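Local coordinates for GAF domain/HD domain protein (Geobacter sulfurreducens, PDB 3EEA) that is of unknown function but forms the GAF domain of a longer GAF/HD-domain protein that may have phosphatase activity, at residues L95-P98 against K99-K102; L59-F62 against R63-L67; A138-A141 against I142-L146; L152-S155 against H156-F160. One frame throughout, in Å; residues are numbered along the deposited sequence.

Contact 1. Residues L95-P98 against K99-K102; sequences LLTP and KLRK
Arg101 lies back over Leu96 and Thr97, which lead into its helix, and over Pro98, which opens it. Its CB is 3.7 Å from Thr97 O, the carbonyl that also accepts Arg101 N (2.9 Å, N-H...O 171°). CG packs on Leu96 CB at 3.9 Å, a chi1 of -70° keeping it beside the backbone N. NE bonds to the carbonyl of Ser93, and one face of the guanidinium has Thr97 C 4.0 Å from its plane, over the centre. NH1 reaches Pro98 CA at 3.4 Å, alongside the proline ring; NH2 is 2.9 Å from Leu96 O, but at an angle too poor for a hydrogen bond. With an alanine here, Ser93 O would probably lose its side-chain donor and the turn before the helix its flat cover. Leu96 CG also meets Leu100 CB at 4.1 Å, the two side chains crossing at about a right angle. Thr97 turns its methyl, not its hydroxyl, to the first turn, with CG2 3.0 Å from Lys99 N. This helix start has threonine at the N-cap without a side-chain capping bond, proline in the first turn, and Leu96 lining the pocket of this GAF domain that holds a bound polyether.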
ATOM      1  N   LEU A  95      23.296  20.395   6.589  1.00 38.66           N
ATOM      2  CA  LEU A  95      23.287  18.926   6.419  1.00 37.75           C
ATOM      3  C   LEU A  95      23.288  18.458   4.952  1.00 36.47           C
ATOM      4  O   LEU A  95      23.272  17.247   4.655  1.00 35.35           O
ATOM      5  CB  LEU A  95      22.057  18.322   7.097  1.00 37.80           C
ATOM      6  CG  LEU A  95      21.728  18.714   8.528  1.00 39.13           C
ATOM      7  CD1 LEU A  95      20.865  17.590   9.094  1.00 41.32           C
ATOM      8  CD2 LEU A  95      22.965  18.985   9.398  1.00 38.59           C
ATOM      9  N   LEU A  96      23.263  19.428   4.048  1.00 35.00           N
ATOM     10  CA  LEU A  96      23.297  19.181   2.638  1.00 34.69           C
ATOM     11  C   LEU A  96      24.583  19.777   2.054  1.00 34.65           C
ATOM     12  O   LEU A  96      25.246  20.594   2.665  1.00 36.17           O
ATOM     13  CB  LEU A  96      22.089  19.854   1.986  1.00 34.22           C
ATOM     14  CG  LEU A  96      20.747  19.125   1.918  1.00 34.52           C
ATOM     15  CD1 LEU A  96      20.726  17.902   2.755  1.00 34.40           C
ATOM     16  CD2 LEU A  96      19.675  20.067   2.303  1.00 33.99           C
ATOM     17  N   THR A  97      24.888  19.327   0.861  1.00 33.74           N
ATOM     18  CA  THR A  97      25.813  19.931  -0.064  1.00 33.91           C
ATOM     19  C   THR A  97      25.345  21.350  -0.546  1.00 32.91           C
ATOM     20  O   THR A  97      24.138  21.620  -0.647  1.00 32.60           O
ATOM     21  CB  THR A  97      25.882  18.917  -1.239  1.00 34.12           C
ATOM     22  OG1 THR A  97      27.033  18.082  -1.078  1.00 34.99           O
ATOM     23  CG2 THR A  97      25.895  19.574  -2.536  1.00 36.49           C
ATOM     24  N   PRO A  98      26.297  22.274  -0.853  1.00 32.63           N
ATOM     25  CA  PRO A  98      25.896  23.517  -1.528  1.00 31.33           C
ATOM     26  C   PRO A  98      25.025  23.286  -2.764  1.00 30.62           C
ATOM     27  O   PRO A  98      24.010  23.968  -2.935  1.00 30.48           O
ATOM     28  CB  PRO A  98      27.246  24.130  -1.939  1.00 31.61           C
ATOM     29  CG  PRO A  98      28.180  23.689  -0.861  1.00 31.91           C
ATOM     30  CD  PRO A  98      27.702  22.334  -0.396  1.00 32.21           C
ATOM     31  N   LYS A  99      25.426  22.342  -3.619  1.00 29.63           N
ATOM     32  CA  LYS A  99      24.625  21.961  -4.791  1.00 30.38           C
ATOM     33  C   LYS A  99      23.168  21.632  -4.378  1.00 30.18           C
ATOM     34  O   LYS A  99      22.209  22.141  -4.992  1.00 30.39           O
ATOM     35  CB  LYS A  99      25.284  20.787  -5.556  1.00 30.57           C
ATOM     36  CG  LYS A  99      24.382  20.088  -6.606  1.00 32.95           C
ATOM     37  CD  LYS A  99      25.130  19.404  -7.779  1.00 35.55           C
ATOM     38  CE  LYS A  99      26.221  18.365  -7.362  1.00 37.92           C
ATOM     39  NZ  LYS A  99      25.688  17.037  -6.857  1.00 39.98           N
ATOM     40  N   LEU A 100      23.008  20.840  -3.317  1.00 29.89           N
ATOM     41  CA  LEU A 100      21.673  20.349  -2.923  1.00 29.96           C
ATOM     42  C   LEU A 100      20.835  21.440  -2.248  1.00 30.67           C
ATOM     43  O   LEU A 100      19.633  21.530  -2.508  1.00 28.79           O
ATOM     44  CB  LEU A 100      21.784  19.121  -2.014  1.00 29.71           C
ATOM     45  CG  LEU A 100      22.194  17.844  -2.764  1.00 29.50           C
ATOM     46  CD1 LEU A 100      22.620  16.698  -1.831  1.00 29.64           C
ATOM     47  CD2 LEU A 100      21.062  17.380  -3.712  1.00 31.09           C
ATOM     48  N   ARG A 101      21.471  22.289  -1.422  1.00 31.43           N
ATOM     49  CA  ARG A 101      20.772  23.442  -0.835  1.00 33.02           C
ATOM     50  C   ARG A 101      20.099  24.317  -1.913  1.00 33.25           C
ATOM     51  O   ARG A 101      18.977  24.802  -1.733  1.00 33.94           O
ATOM     52  CB  ARG A 101      21.722  24.308  -0.013  1.00 33.44           C
ATOM     53  CG  ARG A 101      22.188  23.680   1.265  1.00 35.03           C
ATOM     54  CD  ARG A 101      23.027  24.646   2.076  1.00 39.94           C
ATOM     55  NE  ARG A 101      24.072  23.920   2.814  1.00 43.77           N
ATOM     56  CZ  ARG A 101      25.386  23.974   2.564  1.00 46.71           C
ATOM     57  NH1 ARG A 101      25.888  24.749   1.599  1.00 48.24           N
ATOM     58  NH2 ARG A 101      26.225  23.254   3.304  1.00 47.28           N
ATOM     59  N   LYS A 102      20.780  24.500  -3.036  1.00 32.94           N
ATOM     60  CA  LYS A 102      20.256  25.351  -4.081  1.00 33.13           C
ATOM     61  C   LYS A 102      19.145  24.636  -4.799  1.00 32.06           C
ATOM     62  O   LYS A 102      18.073  25.210  -4.995  1.00 32.24           O
ATOM     63  CB  LYS A 102      21.350  25.771  -5.062  1.00 33.70           C
ATOM     64  CG  LYS A 102      22.366  26.734  -4.468  1.00 36.00           C
ATOM     65  CD  LYS A 102      23.219  27.407  -5.555  1.00 39.92           C
ATOM     66  CE  LYS A 102      24.191  26.422  -6.265  1.00 41.92           C
ATOM     67  NZ  LYS A 102      25.358  25.981  -5.418  1.00 43.74           N
TER

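Contact 2. Residues L59-F62 against R63-L67; sequences LPVF and REMPL
The guanidinium of Arg63 has Leu59 over one face: Leu59 CG stands 4.0 Å above the plane, over its centre, and CD2 comes to 3.8 Å from Arg63 NH2. Two bends in the arginine, at chi2 and chi3, carry the flat group back over the leucine one turn earlier. The ring of Phe62 is inclined 56° to the guanidinium, and its CD2 touches Arg63 CG at 4.0 Å. With CG anti to the backbone N (chi1 171°), Phe62 points into the domain, where its ring meets Tyr37 edge-to-face and packs on strands 33-39 and 46-52. Backbone bonds hold the turn unevenly. Arg63 N gives a sound bond to Leu59 O (3.0 Å, 157°), whereas Glu64 N has two weak ones, to Pro60 O and Val61 O, as the helix runs out. Met65 then leaves helical torsions, yet its CB stays 3.1 Å from Val61 O and its CE lies 4.2 Å from Val61 CG1; its side chain lines the pocket of the bound polyether. One water donates to both Phe62 O and Met65 O (2.7 and 2.6 Å), bridging a carbonyl of the last turn to one just beyond the helix. The chemistry is thus divided: the arginine face meets an apolar leucine by van der Waals contact, while the water probably helps to hold the exit from the helix, where the helical bonds have become weak.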
ATOM      1  N   LEU A  59      15.444  15.643 -14.807  1.00 24.85           N
ATOM      2  CA  LEU A  59      15.512  14.213 -14.978  1.00 23.80           C
ATOM      3  C   LEU A  59      16.938  13.703 -15.310  1.00 22.28           C
ATOM      4  O   LEU A  59      17.365  12.726 -14.719  1.00 21.49           O
ATOM      5  CB  LEU A  59      14.494  13.748 -16.008  1.00 24.10           C
ATOM      6  CG  LEU A  59      14.125  12.281 -16.021  1.00 26.06           C
ATOM      7  CD1 LEU A  59      13.533  11.833 -14.649  1.00 25.47           C
ATOM      8  CD2 LEU A  59      13.154  12.074 -17.214  1.00 26.45           C
ATOM      9  N   PRO A  60      17.679  14.371 -16.226  1.00 22.19           N
ATOM     10  CA  PRO A  60      19.085  13.937 -16.443  1.00 21.87           C
ATOM     11  C   PRO A  60      19.955  14.058 -15.190  1.00 20.75           C
ATOM     12  O   PRO A  60      20.841  13.251 -14.994  1.00 21.74           O
ATOM     13  CB  PRO A  60      19.617  14.904 -17.508  1.00 21.52           C
ATOM     14  CG  PRO A  60      18.412  15.554 -18.106  1.00 23.27           C
ATOM     15  CD  PRO A  60      17.278  15.456 -17.141  1.00 21.75           C
ATOM     16  N   VAL A  61      19.704  15.074 -14.369  1.00 20.88           N
ATOM     17  CA  VAL A  61      20.416  15.254 -13.095  1.00 21.13           C
ATOM     18  C   VAL A  61      20.161  14.106 -12.088  1.00 20.94           C
ATOM     19  O   VAL A  61      21.097  13.513 -11.539  1.00 21.23           O
ATOM     20  CB  VAL A  61      20.014  16.587 -12.425  1.00 21.78           C
ATOM     21  CG1 VAL A  61      20.621  16.691 -11.009  1.00 24.01           C
ATOM     22  CG2 VAL A  61      20.422  17.773 -13.320  1.00 23.01           C
ATOM     23  N   PHE A  62      18.884  13.811 -11.848  1.00 19.70           N
ATOM     24  CA  PHE A  62      18.499  12.645 -11.064  1.00 18.94           C
ATOM     25  C   PHE A  62      19.181  11.370 -11.567  1.00 19.24           C
ATOM     26  O   PHE A  62      19.752  10.623 -10.778  1.00 19.46           O
ATOM     27  CB  PHE A  62      16.970  12.459 -11.093  1.00 19.27           C
ATOM     28  CG  PHE A  62      16.520  11.161 -10.495  1.00 16.33           C
ATOM     29  CD1 PHE A  62      16.631  10.959  -9.129  1.00 17.35           C
ATOM     30  CD2 PHE A  62      16.066  10.123 -11.287  1.00 18.30           C
ATOM     31  CE1 PHE A  62      16.254   9.784  -8.541  1.00 14.84           C
ATOM     32  CE2 PHE A  62      15.713   8.913 -10.714  1.00 17.49           C
ATOM     33  CZ  PHE A  62      15.795   8.742  -9.320  1.00 17.82           C
ATOM     34  N   ARG A  63      19.117  11.117 -12.868  1.00 19.61           N
ATOM     35  CA  ARG A  63      19.575   9.828 -13.393  1.00 20.99           C
ATOM     36  C   ARG A  63      21.092   9.647 -13.304  1.00 21.21           C
ATOM     37  O   ARG A  63      21.566   8.509 -13.241  1.00 22.85           O
ATOM     38  CB  ARG A  63      19.107   9.608 -14.808  1.00 21.44           C
ATOM     39  CG  ARG A  63      17.607   9.516 -14.935  1.00 27.22           C
ATOM     40  CD  ARG A  63      17.186   8.410 -15.893  1.00 32.44           C
ATOM     41  NE  ARG A  63      16.806   8.988 -17.158  1.00 38.26           N
ATOM     42  CZ  ARG A  63      15.591   8.948 -17.694  1.00 40.52           C
ATOM     43  NH1 ARG A  63      14.578   8.318 -17.095  1.00 43.20           N
ATOM     44  NH2 ARG A  63      15.392   9.546 -18.864  1.00 42.03           N
ATOM     45  N   GLU A  64      21.843  10.727 -13.252  1.00 20.11           N
ATOM     46  CA  GLU A  64      23.294  10.611 -13.252  1.00 20.61           C
ATOM     47  C   GLU A  64      23.976  10.845 -11.906  1.00 20.90           C
ATOM     48  O   GLU A  64      25.187  10.696 -11.818  1.00 21.21           O
ATOM     49  CB  GLU A  64      23.883  11.577 -14.268  1.00 20.90           C
ATOM     50  CG  GLU A  64      23.911  13.021 -13.877  1.00 20.64           C
ATOM     51  CD  GLU A  64      24.300  13.871 -15.090  1.00 23.74           C
ATOM     52  OE1 GLU A  64      24.514  13.292 -16.164  1.00 23.68           O
ATOM     53  OE2 GLU A  64      24.420  15.095 -14.986  1.00 29.36           O
ATOM     54  N   MET A  65      23.241  11.268 -10.900  1.00 19.94           N
ATOM     55  CA  MET A  65      23.831  11.736  -9.618  1.00 21.41           C
ATOM     56  C   MET A  65      23.674  10.704  -8.467  1.00 21.36           C
ATOM     57  O   MET A  65      22.625  10.640  -7.807  1.00 20.87           O
ATOM     58  CB  MET A  65      23.190  13.083  -9.260  1.00 21.85           C
ATOM     59  CG  MET A  65      23.667  13.753  -7.975  1.00 25.12           C
ATOM     60  SD  MET A  65      22.868  15.346  -7.551  1.00 30.01           S
ATOM     61  CE  MET A  65      21.135  14.885  -7.234  1.00 26.37           C
ATOM     62  N   PRO A  66      24.713   9.891  -8.196  1.00 21.66           N
ATOM     63  CA  PRO A  66      24.618   9.090  -6.977  1.00 21.79           C
ATOM     64  C   PRO A  66      24.692   9.983  -5.727  1.00 21.65           C
ATOM     65  O   PRO A  66      25.209  11.111  -5.795  1.00 20.29           O
ATOM     66  CB  PRO A  66      25.848   8.186  -7.045  1.00 22.82           C
ATOM     67  CG  PRO A  66      26.864   9.020  -7.807  1.00 23.72           C
ATOM     68  CD  PRO A  66      26.046   9.769  -8.853  1.00 22.21           C
ATOM     69  N   LEU A  67      24.171   9.494  -4.612  1.00 20.69           N
ATOM     70  CA  LEU A  67      24.192  10.253  -3.382  1.00 20.56           C
ATOM     71  C   LEU A  67      25.090   9.506  -2.371  1.00 21.92           C
ATOM     72  O   LEU A  67      24.753   8.425  -1.923  1.00 20.58           O
ATOM     73  CB  LEU A  67      22.786  10.428  -2.812  1.00 21.12           C
ATOM     74  CG  LEU A  67      21.672  11.146  -3.598  1.00 19.91           C
ATOM     75  CD1 LEU A  67      20.353  11.136  -2.751  1.00 21.38           C
ATOM     76  CD2 LEU A  67      22.047  12.584  -3.995  1.00 21.21           C
TER
HETATM   77  O   HOH W   1      20.250  11.568  -8.251  1.00 20.35           O

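Contact 3. Residues A138-A141 against I142-L146; sequences AETA and IIRDL
Thr140 and Arg144 meet both through backbone and through side chains, one turn apart in helix 137-158. The backbone bonds come first: Arg144 N to Thr140 O is the shortest at 2.8 Å, Ile143 N to Glu139 O is the straightest (3.0 Å, 173°), Asp145 N to Ala141 O follows at 3.0 Å, and Ile142 N to Ala138 O is weak. Among side chains, Thr140 CG2 packs on Arg144 CD at 3.7 Å; the methyl stands anti to the backbone N, while OG1 (chi1 -58°) swings back to bond the carbonyl of Ser136. A carbon-to-carbonyl contact along the helix is a separate kind: Ile143 CG1 rests 3.3 Å from Glu139 O, beside the carbonyl that its own N-H uses. The polar ends are chiefly directed elsewhere: Glu139 OE1 takes the N-H of Ser136 and forms a salt bridge with Arg128. Asp145 differs, for its OD2 lies 3.2 Å from Ala141 O, two acceptors that share no bond, and the residue packs on Asp20 of the second subunit. An alanine here would lack the carboxylate and would probably weaken that packing. In the fold, Thr140 and Ile143 press on Leu110 of strand 107-116, and Ile143 also touches Val112 of the same strand. Leu146 instead fits among the leucines of helix 14-28 and also touches His149 of the second subunit.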
ATOM      1  N   ALA A 138       0.697  12.275  10.572  1.00 16.87           N
ATOM      2  CA  ALA A 138      -0.268  11.363   9.945  1.00 18.04           C
ATOM      3  C   ALA A 138       0.150  10.910   8.529  1.00 18.89           C
ATOM      4  O   ALA A 138       0.082   9.695   8.191  1.00 19.02           O
ATOM      5  CB  ALA A 138      -1.653  11.991   9.873  1.00 18.96           C
ATOM      6  N   GLU A 139       0.592  11.872   7.734  1.00 17.40           N
ATOM      7  CA  GLU A 139       1.093  11.585   6.383  1.00 17.26           C
ATOM      8  C   GLU A 139       2.352  10.728   6.445  1.00 17.19           C
ATOM      9  O   GLU A 139       2.496   9.731   5.703  1.00 16.42           O
ATOM     10  CB  GLU A 139       1.416  12.872   5.641  1.00 18.08           C
ATOM     11  CG  GLU A 139       0.183  13.636   5.182  1.00 19.95           C
ATOM     12  CD  GLU A 139       0.500  15.058   4.687  1.00 24.38           C
ATOM     13  OE1 GLU A 139       1.476  15.708   5.146  1.00 24.47           O
ATOM     14  OE2 GLU A 139      -0.227  15.522   3.791  1.00 24.20           O
ATOM     15  N   THR A 140       3.272  11.076   7.354  1.00 15.10           N
ATOM     16  CA  THR A 140       4.515  10.354   7.489  1.00 15.52           C
ATOM     17  C   THR A 140       4.269   8.885   7.922  1.00 14.61           C
ATOM     18  O   THR A 140       5.005   7.981   7.517  1.00 14.37           O
ATOM     19  CB  THR A 140       5.517  11.114   8.411  1.00 16.50           C
ATOM     20  OG1 THR A 140       5.725  12.418   7.827  1.00 18.56           O
ATOM     21  CG2 THR A 140       6.838  10.396   8.477  1.00 17.62           C
ATOM     22  N   ALA A 141       3.293   8.657   8.775  1.00 14.75           N
ATOM     23  CA  ALA A 141       2.981   7.300   9.237  1.00 15.37           C
ATOM     24  C   ALA A 141       2.600   6.400   8.046  1.00 16.20           C
ATOM     25  O   ALA A 141       3.091   5.280   7.943  1.00 17.08           O
ATOM     26  CB  ALA A 141       1.859   7.317  10.243  1.00 14.97           C
ATOM     27  N   ILE A 142       1.732   6.924   7.188  1.00 14.93           N
ATOM     28  CA  ILE A 142       1.313   6.238   5.948  1.00 15.79           C
ATOM     29  C   ILE A 142       2.498   5.943   5.037  1.00 14.44           C
ATOM     30  O   ILE A 142       2.662   4.805   4.572  1.00 14.09           O
ATOM     31  CB  ILE A 142       0.265   7.061   5.191  1.00 15.38           C
ATOM     32  CG1 ILE A 142      -1.007   7.167   6.066  1.00 18.53           C
ATOM     33  CG2 ILE A 142      -0.002   6.366   3.812  1.00 16.98           C
ATOM     34  CD1 ILE A 142      -2.039   8.135   5.600  1.00 20.46           C
ATOM     35  N   ILE A 143       3.299   6.968   4.773  1.00 13.60           N
ATOM     36  CA  ILE A 143       4.488   6.851   3.969  1.00 14.45           C
ATOM     37  C   ILE A 143       5.439   5.765   4.508  1.00 14.12           C
ATOM     38  O   ILE A 143       5.856   4.879   3.760  1.00 14.23           O
ATOM     39  CB  ILE A 143       5.212   8.216   3.810  1.00 13.87           C
ATOM     40  CG1 ILE A 143       4.315   9.194   2.972  1.00 14.39           C
ATOM     41  CG2 ILE A 143       6.534   8.038   3.122  1.00 14.86           C
ATOM     42  CD1 ILE A 143       4.706  10.672   3.102  1.00 15.49           C
ATOM     43  N   ARG A 144       5.765   5.858   5.797  1.00 13.15           N
ATOM     44  CA  ARG A 144       6.676   4.892   6.398  1.00 13.50           C
ATOM     45  C   ARG A 144       6.154   3.442   6.276  1.00 13.67           C
ATOM     46  O   ARG A 144       6.911   2.491   5.978  1.00 14.60           O
ATOM     47  CB  ARG A 144       6.904   5.262   7.888  1.00 13.88           C
ATOM     48  CG  ARG A 144       7.755   6.469   7.997  1.00 15.21           C
ATOM     49  CD  ARG A 144       7.892   6.961   9.453  1.00 15.67           C
ATOM     50  NE  ARG A 144       8.482   5.897  10.256  1.00 17.70           N
ATOM     51  CZ  ARG A 144       8.617   5.948  11.585  1.00 17.16           C
ATOM     52  NH1 ARG A 144       8.149   6.968  12.277  1.00 18.68           N
ATOM     53  NH2 ARG A 144       9.203   4.946  12.186  1.00 18.65           N
ATOM     54  N   ASP A 145       4.856   3.272   6.493  1.00 13.55           N
ATOM     55  CA  ASP A 145       4.228   1.948   6.359  1.00 15.20           C
ATOM     56  C   ASP A 145       4.384   1.388   4.953  1.00 14.80           C
ATOM     57  O   ASP A 145       4.860   0.238   4.759  1.00 14.61           O
ATOM     58  CB  ASP A 145       2.760   2.044   6.725  1.00 15.55           C
ATOM     59  CG  ASP A 145       2.522   2.101   8.231  1.00 24.04           C
ATOM     60  OD1 ASP A 145       3.339   1.578   8.991  1.00 31.94           O
ATOM     61  OD2 ASP A 145       1.420   2.581   8.622  1.00 31.00           O
ATOM     62  N   LEU A 146       3.997   2.208   3.961  1.00 14.13           N
ATOM     63  CA  LEU A 146       3.963   1.752   2.548  1.00 14.50           C
ATOM     64  C   LEU A 146       5.394   1.463   2.037  1.00 13.32           C
ATOM     65  O   LEU A 146       5.659   0.444   1.426  1.00 13.33           O
ATOM     66  CB  LEU A 146       3.265   2.770   1.673  1.00 15.54           C
ATOM     67  CG  LEU A 146       1.747   2.813   1.867  1.00 19.17           C
ATOM     68  CD1 LEU A 146       1.089   3.732   0.840  1.00 21.35           C
ATOM     69  CD2 LEU A 146       1.113   1.456   1.808  1.00 26.20           C
TER

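Contact 4. Residues L152-S155 against H156-F160; sequences LVVS and HMQLF
His156 leans back on Leu152, one turn earlier, and the two side chains lie side by side pointing the same way. Leu152 O sits 3.5 Å from the imidazole plane on one face, offset toward the rim, and Leu152 CD1 comes to 3.7 Å from His156 NE2. A chi1 of -68° keeps His156 CG beside its backbone N, which brings the ring over that carbonyl. The same oxygen receives two bonds, both from one face of its plane: His156 N (3.0 Å, 168°) and Ser155 OG (2.9 Å). Ser155 reaches it because its hydroxyl stands between the backbone N and the carbonyl carbon (chi1 83°), turned back on the helix; OG is also close to His156 N, but the angle excludes a bond. Both nitrogens of the imidazole look across to the second subunit, where ND1 bonds to ND1 of the other His156, the two rings almost parallel, and NE2 makes a weak hydrogen bond to Asp161 of the second subunit. Helix 137-158 therefore does double duty in this GAF domain, packing on helix 14-28 of its own chain and on its copy in the dimer. Val153 CG1 lies 3.7 Å from Met157 CE of the same helix, and Val153 also touches His156 of the second subunit. Val154 turns to Val14, Val17 and Phe38 of its own chain. Its CG1 presses against the amide of Gln158, 3.4 Å from CD, in tight packing, and along the same turn Gln158 N bonds to Val154 O at 2.8 Å.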
ATOM      1  N   LEU A 152      10.299  -4.716   2.065  1.00 12.04           N
ATOM      2  CA  LEU A 152      10.305  -6.136   2.379  1.00 13.73           C
ATOM      3  C   LEU A 152      10.180  -6.995   1.100  1.00 13.20           C
ATOM      4  O   LEU A 152      10.916  -8.006   0.874  1.00 12.85           O
ATOM      5  CB  LEU A 152       9.141  -6.414   3.316  1.00 15.24           C
ATOM      6  CG  LEU A 152       8.848  -7.825   3.715  1.00 21.39           C
ATOM      7  CD1 LEU A 152      10.102  -8.442   4.352  1.00 26.13           C
ATOM      8  CD2 LEU A 152       7.657  -7.691   4.780  1.00 25.58           C
ATOM      9  N   VAL A 153       9.278  -6.558   0.242  1.00 12.19           N
ATOM     10  CA  VAL A 153       9.065  -7.201  -1.055  1.00 11.95           C
ATOM     11  C   VAL A 153      10.344  -7.160  -1.895  1.00 12.57           C
ATOM     12  O   VAL A 153      10.761  -8.205  -2.455  1.00 12.93           O
ATOM     13  CB  VAL A 153       7.900  -6.566  -1.850  1.00 11.72           C
ATOM     14  CG1 VAL A 153       7.815  -7.209  -3.281  1.00 10.56           C
ATOM     15  CG2 VAL A 153       6.521  -6.816  -1.134  1.00 14.41           C
ATOM     16  N   VAL A 154      10.920  -5.974  -2.020  1.00 12.31           N
ATOM     17  CA  VAL A 154      12.151  -5.749  -2.834  1.00 14.85           C
ATOM     18  C   VAL A 154      13.279  -6.594  -2.284  1.00 15.57           C
ATOM     19  O   VAL A 154      13.998  -7.260  -3.039  1.00 16.71           O
ATOM     20  CB  VAL A 154      12.556  -4.253  -2.922  1.00 15.61           C
ATOM     21  CG1 VAL A 154      13.992  -4.110  -3.576  1.00 18.28           C
ATOM     22  CG2 VAL A 154      11.512  -3.493  -3.789  1.00 15.21           C
ATOM     23  N   SER A 155      13.376  -6.672  -0.960  1.00 16.49           N
ATOM     24  CA  SER A 155      14.447  -7.455  -0.353  1.00 17.90           C
ATOM     25  C   SER A 155      14.288  -8.939  -0.696  1.00 18.11           C
ATOM     26  O   SER A 155      15.264  -9.573  -1.115  1.00 18.44           O
ATOM     27  CB  SER A 155      14.557  -7.205   1.131  1.00 17.33           C
ATOM     28  OG  SER A 155      13.629  -7.986   1.829  1.00 22.94           O
ATOM     29  N   HIS A 156      13.065  -9.483  -0.624  1.00 17.99           N
ATOM     30  CA  HIS A 156      12.806 -10.867  -1.089  1.00 17.94           C
ATOM     31  C   HIS A 156      13.251 -11.061  -2.547  1.00 18.69           C
ATOM     32  O   HIS A 156      13.873 -12.100  -2.893  1.00 21.59           O
ATOM     33  CB  HIS A 156      11.340 -11.306  -0.956  1.00 17.32           C
ATOM     34  CG  HIS A 156      10.854 -11.454   0.444  1.00 19.32           C
ATOM     35  ND1 HIS A 156       9.516 -11.384   0.774  1.00 21.34           N
ATOM     36  CD2 HIS A 156      11.522 -11.628   1.611  1.00 20.41           C
ATOM     37  CE1 HIS A 156       9.381 -11.524   2.084  1.00 24.36           C
ATOM     38  NE2 HIS A 156      10.585 -11.670   2.616  1.00 21.55           N
ATOM     39  N   MET A 157      12.937 -10.095  -3.406  1.00 17.59           N
ATOM     40  CA  MET A 157      13.308 -10.165  -4.835  1.00 18.63           C
ATOM     41  C   MET A 157      14.843 -10.063  -5.092  1.00 20.64           C
ATOM     42  O   MET A 157      15.373 -10.745  -5.973  1.00 19.30           O
ATOM     43  CB  MET A 157      12.619  -9.053  -5.602  1.00 16.89           C
ATOM     44  CG  MET A 157      11.101  -9.130  -5.631  1.00 17.27           C
ATOM     45  SD  MET A 157      10.234  -7.848  -6.627  1.00 10.06           S
ATOM     46  CE  MET A 157       8.552  -8.527  -6.694  1.00 18.93           C
ATOM     47  N   GLN A 158      15.492  -9.142  -4.393  1.00 23.30           N
ATOM     48  CA  GLN A 158      16.942  -8.861  -4.569  1.00 26.09           C
ATOM     49  C   GLN A 158      17.808 -10.013  -4.030  1.00 27.93           C
ATOM     50  O   GLN A 158      18.992 -10.157  -4.430  1.00 29.66           O
ATOM     51  CB  GLN A 158      17.329  -7.516  -3.934  1.00 26.34           C
ATOM     52  CG  GLN A 158      16.833  -6.292  -4.749  1.00 28.44           C
ATOM     53  CD  GLN A 158      17.224  -4.904  -4.182  1.00 31.76           C
ATOM     54  OE1 GLN A 158      17.456  -4.746  -2.993  1.00 32.34           O
ATOM     55  NE2 GLN A 158      17.217  -3.880  -5.058  1.00 35.05           N
ATOM     56  N   LEU A 159      17.243 -10.861  -3.169  1.00 29.16           N
ATOM     57  CA  LEU A 159      17.863 -12.166  -2.845  1.00 30.22           C
ATOM     58  C   LEU A 159      18.269 -12.983  -4.090  1.00 32.18           C
ATOM     59  O   LEU A 159      19.180 -13.839  -4.020  1.00 33.54           O
ATOM     60  CB  LEU A 159      16.926 -13.024  -1.979  1.00 30.55           C
ATOM     61  CG  LEU A 159      16.661 -12.572  -0.534  1.00 30.27           C
ATOM     62  CD1 LEU A 159      15.612 -13.502   0.127  1.00 31.90           C
ATOM     63  CD2 LEU A 159      17.925 -12.505   0.310  1.00 27.74           C
ATOM     64  N   PHE A 160      17.613 -12.765  -5.231  1.00 33.16           N
ATOM     65  CA  PHE A 160      18.017 -13.452  -6.469  1.00 33.90           C
ATOM     66  C   PHE A 160      18.911 -12.601  -7.379  1.00 34.05           C
ATOM     67  O   PHE A 160      19.658 -11.738  -6.887  1.00 34.13           O
ATOM     68  CB  PHE A 160      16.770 -13.927  -7.189  1.00 34.40           C
ATOM     69  CG  PHE A 160      15.952 -14.872  -6.363  1.00 35.48           C
ATOM     70  CD1 PHE A 160      16.333 -16.202  -6.244  1.00 36.00           C
ATOM     71  CD2 PHE A 160      14.845 -14.431  -5.659  1.00 36.71           C
ATOM     72  CE1 PHE A 160      15.595 -17.076  -5.468  1.00 34.81           C
ATOM     73  CE2 PHE A 160      14.112 -15.301  -4.870  1.00 37.74           C
ATOM     74  CZ  PHE A 160      14.493 -16.643  -4.796  1.00 36.50           C
TER

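Overall arrangement
The four contacts form two groups. Contacts 1 and 2 belong to the pocket side: their centres are 15 Å apart, they touch where Lys99 NZ comes 3.4 Å from Met65 SD, and the side chains of Leu96 and Met65 each lie about 4 Å from the bound polyether, which probably came from the crystallisation liquor, though such a molecule may mark a natural pocket. Contacts 3 and 4 share helix 137-158, with centres 21 Å apart and nearest atoms about 7 Å apart, and both reach the second subunit. Between the groups nothing touches; the nearest atoms of contacts 2 and 4 are about 13 Å apart, those of contacts 1 and 4 about 22 Å. Pocket and dimer contacts are thus spatially separate.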